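Local coordinates for putative endo-1,4-beta-xylanase (Bacteroides thetaiotaomicron VPI-5482, PDB 5MSX), which belongs to glycoside hydrolase family 43 and probably hydrolyses O-glycosidic bonds, as an arabinofuranosidase acting on plant pectin, at residues 288-293 against 309-314; 253-258 against 276-281; 114-119 against 127-132; 83-88 against 133-138. All blocks are in the same frame, centred on the assembly; numbering follows the deposited sequence.

Contact 1. Residues 288-293 against 309-314; sequences TYVNQL and DGVGAL. With EDO (1,2-ethanediol), chain B; EDO (1,2-ethanediol), chain D.
Val311 presses its two methyl groups against the strand 288-293 around Val290. CG1 of Val311 rests 3.8 Å from the CA of Asn291 and also borders the carbonyl oxygen of Val290. CG2 of Val311 meets CG1 of Val290 at 4.0 Å, the two valine side chains crossing nearly at right angles. Val290 CG1 reaches this position by lying anti to N (chi1 180°). Beside the methyls, one water joins the backbones: it donates to Val290 O (2.7 Å) and accepts from Gly310 N (2.8 Å). Gly310 CA comes within 3.7 Å of Val290 O, and with phi 81° and psi -176° a side chain there would collide with the preceding carbonyl oxygen. The strand belongs to an antiparallel blade of the five-bladed beta-propeller characteristic of family 43, and the loop 309-314 packs on it without joining the sheet. Further out, backbone hydrogen bonds of Tyr289 with Tyr276 and of Asn291 with Phe274 fix the strand to its neighbour, Thr288 bonds Leu29 on its other side, and Asn291 OD1 pairs with Thr307 OG1 just ahead of the loop. Two 1,2-ethanediol molecules, probably from the crystallisation liquor, donate hydrogen bonds to Gln292 O and Leu314 O.

Contact 2. Residues 253-258 against 276-281; sequences RGIFGP and YLEFGR
Glu278 reaches over to the backbone of Phe256, whose N donates a nearly straight hydrogen bond to OE1 (2.9 Å, 177°) on the anti side of the carboxylate, somewhat out of its plane. A bend at chi2 (-92°) folds the chain back for this. OE2 takes Gly280 N at 2.8 Å from above the carboxylate plane, and Arg349 forms a salt bridge with OE1. A second bond links the backbones, Phe279 N to Phe256 O at 2.9 Å. A CA-H...O contact joins Pro258 CA to O of Leu277 (3.4 Å), whose side chain touches Asp36, the predicted proton acceptor. Among apolar contacts, Pro258 CB lies 3.6 Å from Tyr276 CD2, Ile255 CG2 touches CE2 of that ring, and Phe256 CB meets Phe279 CB at 3.9 Å. With an alanine at Glu278, Phe256 N and Gly280 N would probably lose their acceptor and Arg349 a carboxylate partner. The loop 253-258 thus covers the end of strand 272-278, which lies between strands 261-264 and 287-293.

Contact 3. Residues 114-119 against 127-132; sequences MYPAVA and KLARGK. With EDO (1,2-ethanediol), chain Q.
Val118 and Lys127 form a hydrogen-bonded antiparallel pair in the beta hairpin of strands 113-119 and 127-128, part of a blade of the family 43 propeller. Val118 N donates to Lys127 O at 2.9 Å, in the carbonyl plane, and Lys127 N returns a bond to Val118 O. The neighbouring pair, Ala117 with Leu128, is non-hydrogen-bonded, and its CA atoms come within 4.3 Å while the side chains diverge. Beyond it Ala129 N binds Pro116 O at 3.0 Å, and Val118 CG1 meets Ala129 CB at 4.0 Å. The inner side is tightly packed. Leu128 CD2 lies 3.6 Å from Tyr115 CB and reaches on to CG and CD2 of the ring. Leu128 chi1 of -75°, with CG anti to the carbonyl carbon, turns the branch back toward Tyr115. The tyrosine is held from outside by Thr140 N at its hydroxyl and by Phe135 in an edge-to-face stack. At Arg130, Pro116 CG sits 4.2 Å above one guanidinium face, toward the rim, while the nitrogens bond Ile182 O and Thr143 O. The solvent side contrasts with this: the exposed Lys127 chain leads away from the hairpin, and Gly131 is exposed too. Lys208 of the second subunit bonds Ala129 O, and Gly131 N points almost straight (178°) at O1 of a 1,2-ethanediol, 3.0 Å away, which also binds Asp270 of that subunit.

Contact 4. Residues 83-88 against 133-138; sequences FPSAAK and DEFYKP
Phe83 and Phe135 cross nearly at right angles, their CZ atoms 4.1 Å apart. Ala86 CB lies over one face of the Phe83 ring, 3.8 Å above the plane and toward the rim, and Asp133 OD1 stands at the edge of that ring. Phe135 receives Phe83 CZ at its own edge together with Ser85 OG, which is 3.2 Å from CE2, while Ala86 CB approaches the same CE2 obliquely at 3.5 Å. Ser85 belongs to a short 3-10 turn, residues 84-86, and donates from OG to Asp133 OD1 at 2.8 Å, meeting the oxygen from above the carboxylate plane (47° out of it). A chi1 of -165°, placing CG of Asp133 anti to N, carries the carboxylate across to the serine. OD2 takes a bond from a water at 2.6 Å, and that water accepts from Ser85 N at 2.9 Å. OD1 also accepts from Leu128 N of the adjoining hairpin. An alanine in place of Asp133 would probably leave Ser85 OG and Leu128 N without their shared acceptor, and the water without its bond to OD2. The polar bonds therefore gather on a single carboxylate, while the two rings and Ala86 supply the apolar packing that joins the loops.

How the contacts relate
Contacts 1 and 2 share one antiparallel sheet, in which strands 272-278 and 287-293 are neighbours. Contacts 3 and 4 lie on the opposite side of the chain's centre, their own centres about 10 Å apart. Contacts 2 and 3 are buried, 1 and 4 partly so. Contact 1 relies on methyl packing and a bridging water, contact 3 on regular strand pairing at a subunit interface. Contacts 2 and 4 each centre on a carboxylate: Glu278 binds backbone N-H groups in the buried one, whereas Asp133 takes a serine hydroxyl and a water in the other. Contact 3 is nested within the loop that contact 4 closes, and Ala117 CB packs on the Phe83 ring between them.

Contact 1. Residues 288-293 against 309-314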
loop_
_atom_site.group_PDB
_atom_site.type_symbol
_atom_site.label_atom_id
_atom_site.label_comp_id
_atom_site.label_asym_id
_atom_site.label_seq_id
_atom_site.Cartn_x
_atom_site.Cartn_y
_atom_site.Cartn_z
ATOM N N THR C 288 -29.069 -15.882 10.253
ATOM C CA THR C 288 -28.047 -15.229 11.095
ATOM C C THR C 288 -28.739 -14.365 12.126
ATOM O O THR C 288 -29.752 -13.716 11.822
ATOM C CB THR C 288 -27.000 -14.440 10.276
ATOM O OG1 THR C 288 -26.176 -15.361 9.556
ATOM C CG2 THR C 288 -26.057 -13.583 11.178
ATOM N N TYR C 289 -28.234 -14.431 13.361
ATOM C CA TYR C 289 -28.775 -13.706 14.507
ATOM C C TYR C 289 -27.652 -12.921 15.176
ATOM O O TYR C 289 -26.475 -13.279 15.039
ATOM C CB TYR C 289 -29.366 -14.705 15.519
ATOM C CG TYR C 289 -30.502 -15.507 14.905
ATOM C CD1 TYR C 289 -30.236 -16.622 14.131
ATOM C CD2 TYR C 289 -31.812 -15.090 15.011
ATOM C CE1 TYR C 289 -31.245 -17.334 13.527
ATOM C CE2 TYR C 289 -32.848 -15.819 14.418
ATOM C CZ TYR C 289 -32.552 -16.941 13.667
ATOM O OH TYR C 289 -33.549 -17.709 13.063
ATOM N N VAL C 290 -28.027 -11.898 15.937
ATOM C CA VAL C 290 -27.061 -11.012 16.635
ATOM C C VAL C 290 -27.471 -10.881 18.112
ATOM O O VAL C 290 -28.669 -10.700 18.435
ATOM C CB VAL C 290 -26.953 -9.616 15.949
ATOM C CG1 VAL C 290 -25.955 -8.694 16.668
ATOM C CG2 VAL C 290 -26.497 -9.759 14.502
ATOM N N ASN C 291 -26.480 -10.980 19.001
ATOM C CA ASN C 291 -26.656 -10.665 20.431
ATOM C C ASN C 291 -25.466 -9.891 20.916
ATOM O O ASN C 291 -24.394 -9.897 20.290
ATOM C CB ASN C 291 -26.759 -11.934 21.275
ATOM C CG ASN C 291 -28.084 -12.608 21.136
ATOM O OD1 ASN C 291 -29.138 -12.043 21.515
ATOM N ND2 ASN C 291 -28.067 -13.789 20.562
ATOM N N GLN C 292 -25.632 -9.285 22.078
ATOM C CA GLN C 292 -24.514 -8.597 22.759
ATOM C C GLN C 292 -23.400 -9.544 23.201
ATOM O O GLN C 292 -23.664 -10.689 23.563
ATOM C CB GLN C 292 -25.012 -7.868 24.015
ATOM C CG GLN C 292 -25.976 -6.735 23.719
ATOM C CD GLN C 292 -26.572 -6.169 25.006
ATOM O OE1 GLN C 292 -27.137 -6.888 25.823
ATOM N NE2 GLN C 292 -26.442 -4.890 25.179
ATOM N N LEU C 293 -22.171 -9.036 23.156
ATOM C CA LEU C 293 -21.000 -9.722 23.641
ATOM C C LEU C 293 -20.406 -8.837 24.750
ATOM O O LEU C 293 -20.141 -7.644 24.549
ATOM C CB LEU C 293 -19.990 -9.947 22.510
ATOM C CG LEU C 293 -18.735 -10.721 22.976
ATOM C CD1 LEU C 293 -18.862 -12.167 22.583
ATOM C CD2 LEU C 293 -17.485 -10.153 22.392
ATOM N N ASP C 309 -34.158 -12.591 19.329
ATOM C CA ASP C 309 -34.879 -11.307 19.392
ATOM C C ASP C 309 -34.133 -10.181 18.703
ATOM O O ASP C 309 -34.761 -9.229 18.318
ATOM C CB ASP C 309 -35.156 -10.906 20.835
ATOM C CG ASP C 309 -35.971 -11.941 21.572
ATOM O OD1 ASP C 309 -36.898 -12.497 20.958
ATOM O OD2 ASP C 309 -35.700 -12.216 22.760
ATOM N N GLY C 310 -32.812 -10.303 18.526
ATOM C CA GLY C 310 -32.022 -9.245 17.937
ATOM C C GLY C 310 -31.659 -8.160 18.948
ATOM O O GLY C 310 -31.924 -8.255 20.129
ATOM N N VAL C 311 -31.014 -7.131 18.463
ATOM C CA VAL C 311 -30.478 -6.067 19.319
ATOM C C VAL C 311 -31.076 -4.708 18.960
ATOM O O VAL C 311 -30.616 -3.697 19.467
ATOM C CB VAL C 311 -28.936 -6.009 19.219
ATOM C CG1 VAL C 311 -28.318 -7.245 19.863
ATOM C CG2 VAL C 311 -28.475 -5.847 17.774
ATOM N N GLY C 312 -32.083 -4.683 18.091
ATOM C CA GLY C 312 -32.755 -3.422 17.712
ATOM C C GLY C 312 -31.840 -2.520 16.916
ATOM O O GLY C 312 -30.865 -2.991 16.273
ATOM N N ALA C 313 -32.134 -1.227 16.972
ATOM C CA ALA C 313 -31.386 -0.233 16.222
ATOM C C ALA C 313 -30.098 0.151 16.957
ATOM O O ALA C 313 -30.119 0.415 18.150
ATOM C CB ALA C 313 -32.252 1.019 15.969
ATOM N N LEU C 314 -28.985 0.189 16.229
ATOM C CA LEU C 314 -27.697 0.587 16.766
ATOM C C LEU C 314 -27.326 2.007 16.358
ATOM O O LEU C 314 -26.254 2.487 16.719
ATOM C CB LEU C 314 -26.617 -0.400 16.316
ATOM C CG LEU C 314 -26.837 -1.866 16.745
ATOM C CD1 LEU C 314 -25.599 -2.694 16.431
ATOM C CD2 LEU C 314 -27.186 -1.940 18.229
HETATM C C1 EDO B . -22.420 -11.623 27.111
HETATM O O1 EDO B . -21.517 -12.276 26.189
HETATM C C2 EDO B . -23.882 -12.031 27.102
HETATM O O2 EDO B . -24.498 -11.875 25.784
HETATM C C1 EDO D . -24.964 2.092 19.700
HETATM O O1 EDO D . -24.074 1.648 18.653
HETATM C C2 EDO D . -25.298 0.914 20.612
HETATM O O2 EDO D . -24.202 -0.028 20.604
HETATM O O HOH W 1 -30.796 -12.282 18.192
#

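Contact 2. Residues 253-258 against 276-281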
loop_
_atom_site.group_PDB
_atom_site.type_symbol
_atom_site.label_atom_id
_atom_site.label_comp_id
_atom_site.label_asym_id
_atom_site.label_seq_id
_atom_site.Cartn_x
_atom_site.Cartn_y
_atom_site.Cartn_z
ATOM N N ARG C 253 -34.294 -22.230 24.918
ATOM C CA ARG C 253 -34.690 -21.188 23.967
ATOM C C ARG C 253 -34.831 -21.674 22.541
ATOM O O ARG C 253 -35.241 -20.920 21.681
ATOM C CB ARG C 253 -33.729 -19.999 24.024
ATOM C CG ARG C 253 -33.843 -19.251 25.343
ATOM C CD ARG C 253 -32.940 -18.042 25.405
ATOM N NE ARG C 253 -32.640 -17.712 26.797
ATOM C CZ ARG C 253 -31.577 -17.033 27.239
ATOM N NH1 ARG C 253 -30.632 -16.583 26.417
ATOM N NH2 ARG C 253 -31.443 -16.818 28.548
ATOM N N GLY C 254 -34.549 -22.930 22.274
ATOM C CA GLY C 254 -34.688 -23.459 20.901
ATOM C C GLY C 254 -33.675 -22.837 19.921
ATOM O O GLY C 254 -34.043 -22.477 18.788
ATOM N N ILE C 255 -32.415 -22.705 20.361
ATOM C CA ILE C 255 -31.337 -22.126 19.531
ATOM C C ILE C 255 -30.226 -23.146 19.366
ATOM O O ILE C 255 -29.511 -23.434 20.317
ATOM C CB ILE C 255 -30.819 -20.796 20.116
ATOM C CG1 ILE C 255 -31.964 -19.764 20.100
ATOM C CG2 ILE C 255 -29.606 -20.263 19.321
ATOM C CD1 ILE C 255 -31.741 -18.579 21.017
ATOM N N PHE C 256 -30.116 -23.701 18.158
ATOM C CA PHE C 256 -29.263 -24.850 17.868
ATOM C C PHE C 256 -28.059 -24.479 16.992
ATOM O O PHE C 256 -28.214 -23.850 15.938
ATOM C CB PHE C 256 -30.089 -25.927 17.150
ATOM C CG PHE C 256 -31.168 -26.531 18.006
ATOM C CD1 PHE C 256 -32.435 -25.960 18.062
ATOM C CD2 PHE C 256 -30.910 -27.663 18.772
ATOM C CE1 PHE C 256 -33.434 -26.515 18.861
ATOM C CE2 PHE C 256 -31.901 -28.218 19.581
ATOM C CZ PHE C 256 -33.167 -27.654 19.611
ATOM N N GLY C 257 -26.872 -24.885 17.432
ATOM C CA GLY C 257 -25.675 -24.840 16.602
ATOM C C GLY C 257 -25.291 -23.417 16.236
ATOM O O GLY C 257 -25.271 -23.084 15.053
ATOM N N PRO C 258 -25.024 -22.563 17.255
ATOM C CA PRO C 258 -24.591 -21.182 17.043
ATOM C C PRO C 258 -23.158 -21.077 16.551
ATOM O O PRO C 258 -22.216 -20.871 17.338
ATOM C CB PRO C 258 -24.764 -20.534 18.420
ATOM C CG PRO C 258 -24.552 -21.629 19.353
ATOM C CD PRO C 258 -25.199 -22.836 18.695
ATOM N N TYR C 276 -24.052 -14.824 14.590
ATOM C CA TYR C 276 -23.859 -16.263 14.393
ATOM C C TYR C 276 -24.930 -16.861 13.478
ATOM O O TYR C 276 -26.054 -16.393 13.413
ATOM C CB TYR C 276 -23.850 -16.991 15.730
ATOM C CG TYR C 276 -25.124 -16.793 16.531
ATOM C CD1 TYR C 276 -25.319 -15.642 17.289
ATOM C CD2 TYR C 276 -26.142 -17.750 16.528
ATOM C CE1 TYR C 276 -26.490 -15.460 18.020
ATOM C CE2 TYR C 276 -27.312 -17.557 17.246
ATOM C CZ TYR C 276 -27.479 -16.417 17.994
ATOM O OH TYR C 276 -28.643 -16.222 18.731
ATOM N N LEU C 277 -24.557 -17.914 12.779
ATOM C CA LEU C 277 -25.549 -18.702 12.059
ATOM C C LEU C 277 -26.242 -19.623 13.055
ATOM O O LEU C 277 -25.692 -19.902 14.136
ATOM C CB LEU C 277 -24.894 -19.482 10.903
ATOM C CG LEU C 277 -24.013 -20.670 11.272
ATOM C CD1 LEU C 277 -24.814 -21.928 11.628
ATOM C CD2 LEU C 277 -23.041 -20.980 10.117
ATOM N N GLU C 278 -27.428 -20.121 12.653
ATOM C CA GLU C 278 -28.226 -21.022 13.459
ATOM C C GLU C 278 -28.679 -22.162 12.541
ATOM O O GLU C 278 -28.829 -21.957 11.329
ATOM C CB GLU C 278 -29.402 -20.276 14.116
ATOM C CG GLU C 278 -30.034 -20.983 15.339
ATOM C CD GLU C 278 -31.224 -21.906 14.994
ATOM O OE1 GLU C 278 -31.704 -22.627 15.930
ATOM O OE2 GLU C 278 -31.694 -21.908 13.799
ATOM N N PHE C 279 -28.776 -23.367 13.103
ATOM C CA PHE C 279 -29.107 -24.611 12.348
ATOM C C PHE C 279 -30.254 -24.462 11.320
ATOM O O PHE C 279 -30.193 -25.006 10.216
ATOM C CB PHE C 279 -29.406 -25.766 13.332
ATOM C CG PHE C 279 -29.767 -27.066 12.650
ATOM C CD1 PHE C 279 -28.780 -27.854 12.059
ATOM C CD2 PHE C 279 -31.095 -27.492 12.592
ATOM C CE1 PHE C 279 -29.106 -29.040 11.436
ATOM C CE2 PHE C 279 -31.429 -28.683 11.960
ATOM C CZ PHE C 279 -30.436 -29.462 11.386
ATOM N N GLY C 280 -31.281 -23.707 11.690
ATOM C CA GLY C 280 -32.346 -23.354 10.792
ATOM C C GLY C 280 -33.150 -24.551 10.326
ATOM O O GLY C 280 -33.587 -25.380 11.148
ATOM N N ARG C 281 -33.332 -24.639 9.010
ATOM C CA ARG C 281 -34.117 -25.702 8.417
ATOM C C ARG C 281 -33.233 -26.834 7.900
ATOM O O ARG C 281 -33.657 -27.552 6.978
ATOM C CB ARG C 281 -35.008 -25.160 7.292
ATOM C CG ARG C 281 -36.093 -24.199 7.740
ATOM C CD ARG C 281 -35.568 -22.783 7.965
ATOM N NE ARG C 281 -36.630 -21.794 7.930
ATOM C CZ ARG C 281 -36.523 -20.554 8.413
ATOM N NH1 ARG C 281 -35.381 -20.104 8.931
ATOM N NH2 ARG C 281 -37.565 -19.743 8.361
#

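Contact 3. Residues 114-119 against 127-132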
loop_
_atom_site.group_PDB
_atom_site.type_symbol
_atom_site.label_atom_id
_atom_site.label_comp_id
_atom_site.label_asym_id
_atom_site.label_seq_id
_atom_site.Cartn_x
_atom_site.Cartn_y
_atom_site.Cartn_z
ATOM N N MET C 114 -9.631 -19.914 -1.136
ATOM C CA MET C 114 -9.545 -18.500 -0.795
ATOM C C MET C 114 -8.843 -17.708 -1.901
ATOM O O MET C 114 -7.818 -18.172 -2.402
ATOM C CB MET C 114 -8.800 -18.338 0.516
ATOM C CG MET C 114 -9.571 -18.956 1.687
ATOM S SD MET C 114 -8.676 -18.859 3.229
ATOM C CE MET C 114 -7.122 -19.687 2.844
ATOM N N TYR C 115 -9.397 -16.538 -2.224
ATOM C CA TYR C 115 -8.830 -15.555 -3.152
ATOM C C TYR C 115 -8.851 -14.144 -2.560
ATOM O O TYR C 115 -9.843 -13.749 -1.949
ATOM C CB TYR C 115 -9.650 -15.469 -4.439
ATOM C CG TYR C 115 -9.656 -16.737 -5.232
ATOM C CD1 TYR C 115 -10.525 -17.777 -4.905
ATOM C CD2 TYR C 115 -8.793 -16.898 -6.331
ATOM C CE1 TYR C 115 -10.514 -18.960 -5.624
ATOM C CE2 TYR C 115 -8.791 -18.059 -7.075
ATOM C CZ TYR C 115 -9.639 -19.100 -6.724
ATOM O OH TYR C 115 -9.621 -20.270 -7.456
ATOM N N PRO C 116 -7.785 -13.359 -2.810
ATOM C CA PRO C 116 -7.816 -11.922 -2.537
ATOM C C PRO C 116 -8.500 -11.126 -3.639
ATOM O O PRO C 116 -8.227 -11.329 -4.819
ATOM C CB PRO C 116 -6.336 -11.564 -2.450
ATOM C CG PRO C 116 -5.655 -12.527 -3.371
ATOM C CD PRO C 116 -6.473 -13.790 -3.340
ATOM N N ALA C 117 -9.401 -10.231 -3.250
ATOM C CA ALA C 117 -10.105 -9.370 -4.178
ATOM C C ALA C 117 -9.988 -7.937 -3.695
ATOM O O ALA C 117 -9.763 -7.705 -2.501
ATOM C CB ALA C 117 -11.564 -9.781 -4.301
ATOM N N VAL C 118 -10.152 -6.982 -4.611
ATOM C CA VAL C 118 -9.913 -5.564 -4.303
ATOM C C VAL C 118 -10.897 -4.682 -5.022
ATOM O O VAL C 118 -11.330 -5.022 -6.107
ATOM C CB VAL C 118 -8.454 -5.149 -4.662
ATOM C CG1 VAL C 118 -8.170 -5.330 -6.160
ATOM C CG2 VAL C 118 -8.161 -3.718 -4.203
ATOM N N ALA C 119 -11.258 -3.569 -4.398
ATOM C CA ALA C 119 -12.207 -2.612 -4.959
ATOM C C ALA C 119 -11.935 -1.214 -4.412
ATOM O O ALA C 119 -11.220 -1.077 -3.430
ATOM C CB ALA C 119 -13.628 -3.024 -4.602
ATOM N N LYS C 127 -12.578 -7.081 -7.854
ATOM C CA LYS C 127 -11.914 -7.928 -8.845
ATOM C C LYS C 127 -10.856 -8.732 -8.167
ATOM O O LYS C 127 -10.328 -8.305 -7.146
ATOM C CB LYS C 127 -11.197 -7.084 -9.909
ATOM C CG LYS C 127 -12.077 -6.266 -10.815
ATOM C CD LYS C 127 -11.226 -5.599 -11.891
ATOM C CE LYS C 127 -11.746 -4.209 -12.214
ATOM N NZ LYS C 127 -13.167 -4.226 -12.681
ATOM N N LEU C 128 -10.486 -9.868 -8.735
ATOM C CA LEU C 128 -9.307 -10.576 -8.228
ATOM C C LEU C 128 -8.109 -9.606 -8.219
ATOM O O LEU C 128 -7.944 -8.806 -9.142
ATOM C CB LEU C 128 -8.992 -11.810 -9.048
ATOM C CG LEU C 128 -9.890 -13.026 -8.832
ATOM C CD1 LEU C 128 -9.406 -14.185 -9.677
ATOM C CD2 LEU C 128 -9.899 -13.423 -7.364
ATOM N N ALA C 129 -7.340 -9.646 -7.133
ATOM C CA ALA C 129 -6.238 -8.713 -6.904
ATOM C C ALA C 129 -4.964 -9.140 -7.627
ATOM O O ALA C 129 -4.124 -8.300 -7.929
ATOM C CB ALA C 129 -5.978 -8.573 -5.421
ATOM N N ARG C 130 -4.836 -10.448 -7.857
ATOM C CA ARG C 130 -3.765 -11.065 -8.622
ATOM C C ARG C 130 -4.348 -11.786 -9.827
ATOM O O ARG C 130 -5.460 -12.307 -9.750
ATOM C CB ARG C 130 -3.057 -12.133 -7.784
ATOM C CG ARG C 130 -2.149 -11.561 -6.741
ATOM C CD ARG C 130 -1.017 -12.500 -6.373
ATOM N NE ARG C 130 -1.221 -13.040 -5.044
ATOM C CZ ARG C 130 -1.809 -14.190 -4.758
ATOM N NH1 ARG C 130 -2.271 -14.994 -5.716
ATOM N NH2 ARG C 130 -1.927 -14.542 -3.483
ATOM N N GLY C 131 -3.588 -11.819 -10.929
ATOM C CA GLY C 131 -3.913 -12.660 -12.093
ATOM C C GLY C 131 -5.062 -12.082 -12.880
ATOM O O GLY C 131 -5.485 -10.951 -12.621
ATOM N N LYS C 132 -5.576 -12.854 -13.842
ATOM C CA LYS C 132 -6.748 -12.435 -14.615
ATOM C C LYS C 132 -8.010 -12.539 -13.747
ATOM O O LYS C 132 -8.171 -13.510 -12.985
ATOM C CB LYS C 132 -6.894 -13.286 -15.879
HETATM C C1 EDO Q . -0.133 -11.218 -11.174
HETATM O O1 EDO Q . -1.068 -10.141 -10.994
HETATM C C2 EDO Q . 0.176 -11.385 -12.660
HETATM O O2 EDO Q . -0.979 -11.743 -13.439
#

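Contact 4. Residues 83-88 against 133-138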
loop_
_atom_site.group_PDB
_atom_site.type_symbol
_atom_site.label_atom_id
_atom_site.label_comp_id
_atom_site.label_asym_id
_atom_site.label_seq_id
_atom_site.Cartn_x
_atom_site.Cartn_y
_atom_site.Cartn_z
ATOM N N PHE C 83 -19.288 -8.372 -6.796
ATOM C CA PHE C 83 -18.143 -9.117 -7.311
ATOM C C PHE C 83 -18.545 -9.778 -8.640
ATOM O O PHE C 83 -18.729 -11.004 -8.689
ATOM C CB PHE C 83 -17.738 -10.158 -6.266
ATOM C CG PHE C 83 -16.314 -10.641 -6.342
ATOM C CD1 PHE C 83 -15.592 -10.706 -7.542
ATOM C CD2 PHE C 83 -15.722 -11.143 -5.194
ATOM C CE1 PHE C 83 -14.294 -11.209 -7.561
ATOM C CE2 PHE C 83 -14.433 -11.649 -5.205
ATOM C CZ PHE C 83 -13.717 -11.691 -6.396
ATOM N N PRO C 84 -18.640 -8.973 -9.731
ATOM C CA PRO C 84 -19.120 -9.476 -11.036
ATOM C C PRO C 84 -18.480 -10.759 -11.531
ATOM O O PRO C 84 -19.197 -11.691 -11.865
ATOM C CB PRO C 84 -18.854 -8.297 -11.974
ATOM C CG PRO C 84 -19.075 -7.116 -11.090
ATOM C CD PRO C 84 -18.382 -7.521 -9.802
ATOM N N SER C 85 -17.163 -10.862 -11.505
ATOM C CA SER C 85 -16.530 -12.080 -11.997
ATOM C C SER C 85 -16.901 -13.369 -11.233
ATOM O O SER C 85 -16.804 -14.465 -11.791
ATOM C CB SER C 85 -15.007 -11.924 -12.089
ATOM O OG SER C 85 -14.349 -12.126 -10.846
ATOM N N ALA C 86 -17.315 -13.258 -9.971
ATOM C CA ALA C 86 -17.579 -14.441 -9.159
ATOM C C ALA C 86 -19.058 -14.713 -8.982
ATOM O O ALA C 86 -19.414 -15.643 -8.261
ATOM C CB ALA C 86 -16.915 -14.292 -7.793
ATOM N N ALA C 87 -19.905 -13.938 -9.651
ATOM C CA ALA C 87 -21.352 -13.933 -9.434
ATOM C C ALA C 87 -22.112 -15.267 -9.668
ATOM O O ALA C 87 -23.211 -15.428 -9.192
ATOM C CB ALA C 87 -21.991 -12.836 -10.263
ATOM N N LYS C 88 -21.535 -16.197 -10.402
ATOM C CA LYS C 88 -22.148 -17.493 -10.627
ATOM C C LYS C 88 -21.268 -18.617 -10.109
ATOM O O LYS C 88 -21.518 -19.785 -10.382
ATOM C CB LYS C 88 -22.438 -17.644 -12.118
ATOM C CG LYS C 88 -23.119 -16.401 -12.702
ATOM C CD LYS C 88 -23.945 -16.740 -13.922
ATOM C CE LYS C 88 -24.237 -15.508 -14.766
ATOM N NZ LYS C 88 -24.900 -15.883 -16.051
ATOM N N ASP C 133 -8.886 -11.540 -13.851
ATOM C CA ASP C 133 -10.175 -11.567 -13.151
ATOM C C ASP C 133 -11.191 -12.628 -13.679
ATOM O O ASP C 133 -12.218 -12.286 -14.255
ATOM C CB ASP C 133 -10.832 -10.173 -13.143
ATOM C CG ASP C 133 -11.979 -10.074 -12.121
ATOM O OD1 ASP C 133 -11.951 -10.800 -11.095
ATOM O OD2 ASP C 133 -12.913 -9.288 -12.334
ATOM N N GLU C 134 -10.916 -13.908 -13.447
ATOM C CA GLU C 134 -11.809 -14.981 -13.905
ATOM C C GLU C 134 -11.595 -16.246 -13.104
ATOM O O GLU C 134 -10.529 -16.433 -12.509
ATOM C CB GLU C 134 -11.584 -15.274 -15.390
ATOM C CG GLU C 134 -10.156 -15.627 -15.731
ATOM C CD GLU C 134 -9.989 -16.045 -17.182
ATOM O OE1 GLU C 134 -10.369 -15.263 -18.085
ATOM O OE2 GLU C 134 -9.461 -17.157 -17.414
ATOM N N PHE C 135 -12.606 -17.118 -13.126
ATOM C CA PHE C 135 -12.605 -18.341 -12.328
ATOM C C PHE C 135 -12.801 -19.569 -13.182
ATOM O O PHE C 135 -13.518 -19.527 -14.159
ATOM C CB PHE C 135 -13.710 -18.288 -11.254
ATOM C CG PHE C 135 -13.481 -17.209 -10.241
ATOM C CD1 PHE C 135 -12.588 -17.407 -9.190
ATOM C CD2 PHE C 135 -14.108 -15.987 -10.360
ATOM C CE1 PHE C 135 -12.358 -16.405 -8.255
ATOM C CE2 PHE C 135 -13.865 -14.971 -9.438
ATOM C CZ PHE C 135 -12.986 -15.189 -8.387
ATOM N N TYR C 136 -12.145 -20.650 -12.780
ATOM C CA TYR C 136 -12.365 -21.970 -13.329
ATOM C C TYR C 136 -11.925 -22.928 -12.242
ATOM O O TYR C 136 -11.174 -22.535 -11.357
ATOM C CB TYR C 136 -11.549 -22.174 -14.616
ATOM C CG TYR C 136 -10.047 -21.948 -14.505
ATOM C CD1 TYR C 136 -9.212 -22.930 -13.999
ATOM C CD2 TYR C 136 -9.462 -20.764 -14.963
ATOM C CE1 TYR C 136 -7.845 -22.746 -13.924
ATOM C CE2 TYR C 136 -8.086 -20.567 -14.894
ATOM C CZ TYR C 136 -7.291 -21.564 -14.373
ATOM O OH TYR C 136 -5.928 -21.393 -14.287
ATOM N N LYS C 137 -12.362 -24.181 -12.325
ATOM C CA LYS C 137 -12.150 -25.157 -11.263
ATOM C C LYS C 137 -10.928 -26.024 -11.531
ATOM O O LYS C 137 -10.551 -26.160 -12.676
ATOM C CB LYS C 137 -13.376 -26.039 -11.152
ATOM C CG LYS C 137 -14.640 -25.258 -10.862
ATOM C CD LYS C 137 -15.786 -26.220 -10.695
ATOM C CE LYS C 137 -17.062 -25.499 -10.322
ATOM N NZ LYS C 137 -18.056 -26.543 -9.972
ATOM N N PRO C 138 -10.310 -26.627 -10.510
ATOM C CA PRO C 138 -10.709 -26.505 -9.099
ATOM C C PRO C 138 -10.284 -25.163 -8.490
ATOM O O PRO C 138 -11.037 -24.598 -7.687
ATOM C CB PRO C 138 -10.000 -27.681 -8.418
ATOM C CG PRO C 138 -8.834 -28.004 -9.301
ATOM C CD PRO C 138 -9.114 -27.465 -10.683
HETATM O O HOH W 2 -15.111 -8.834 -10.954
#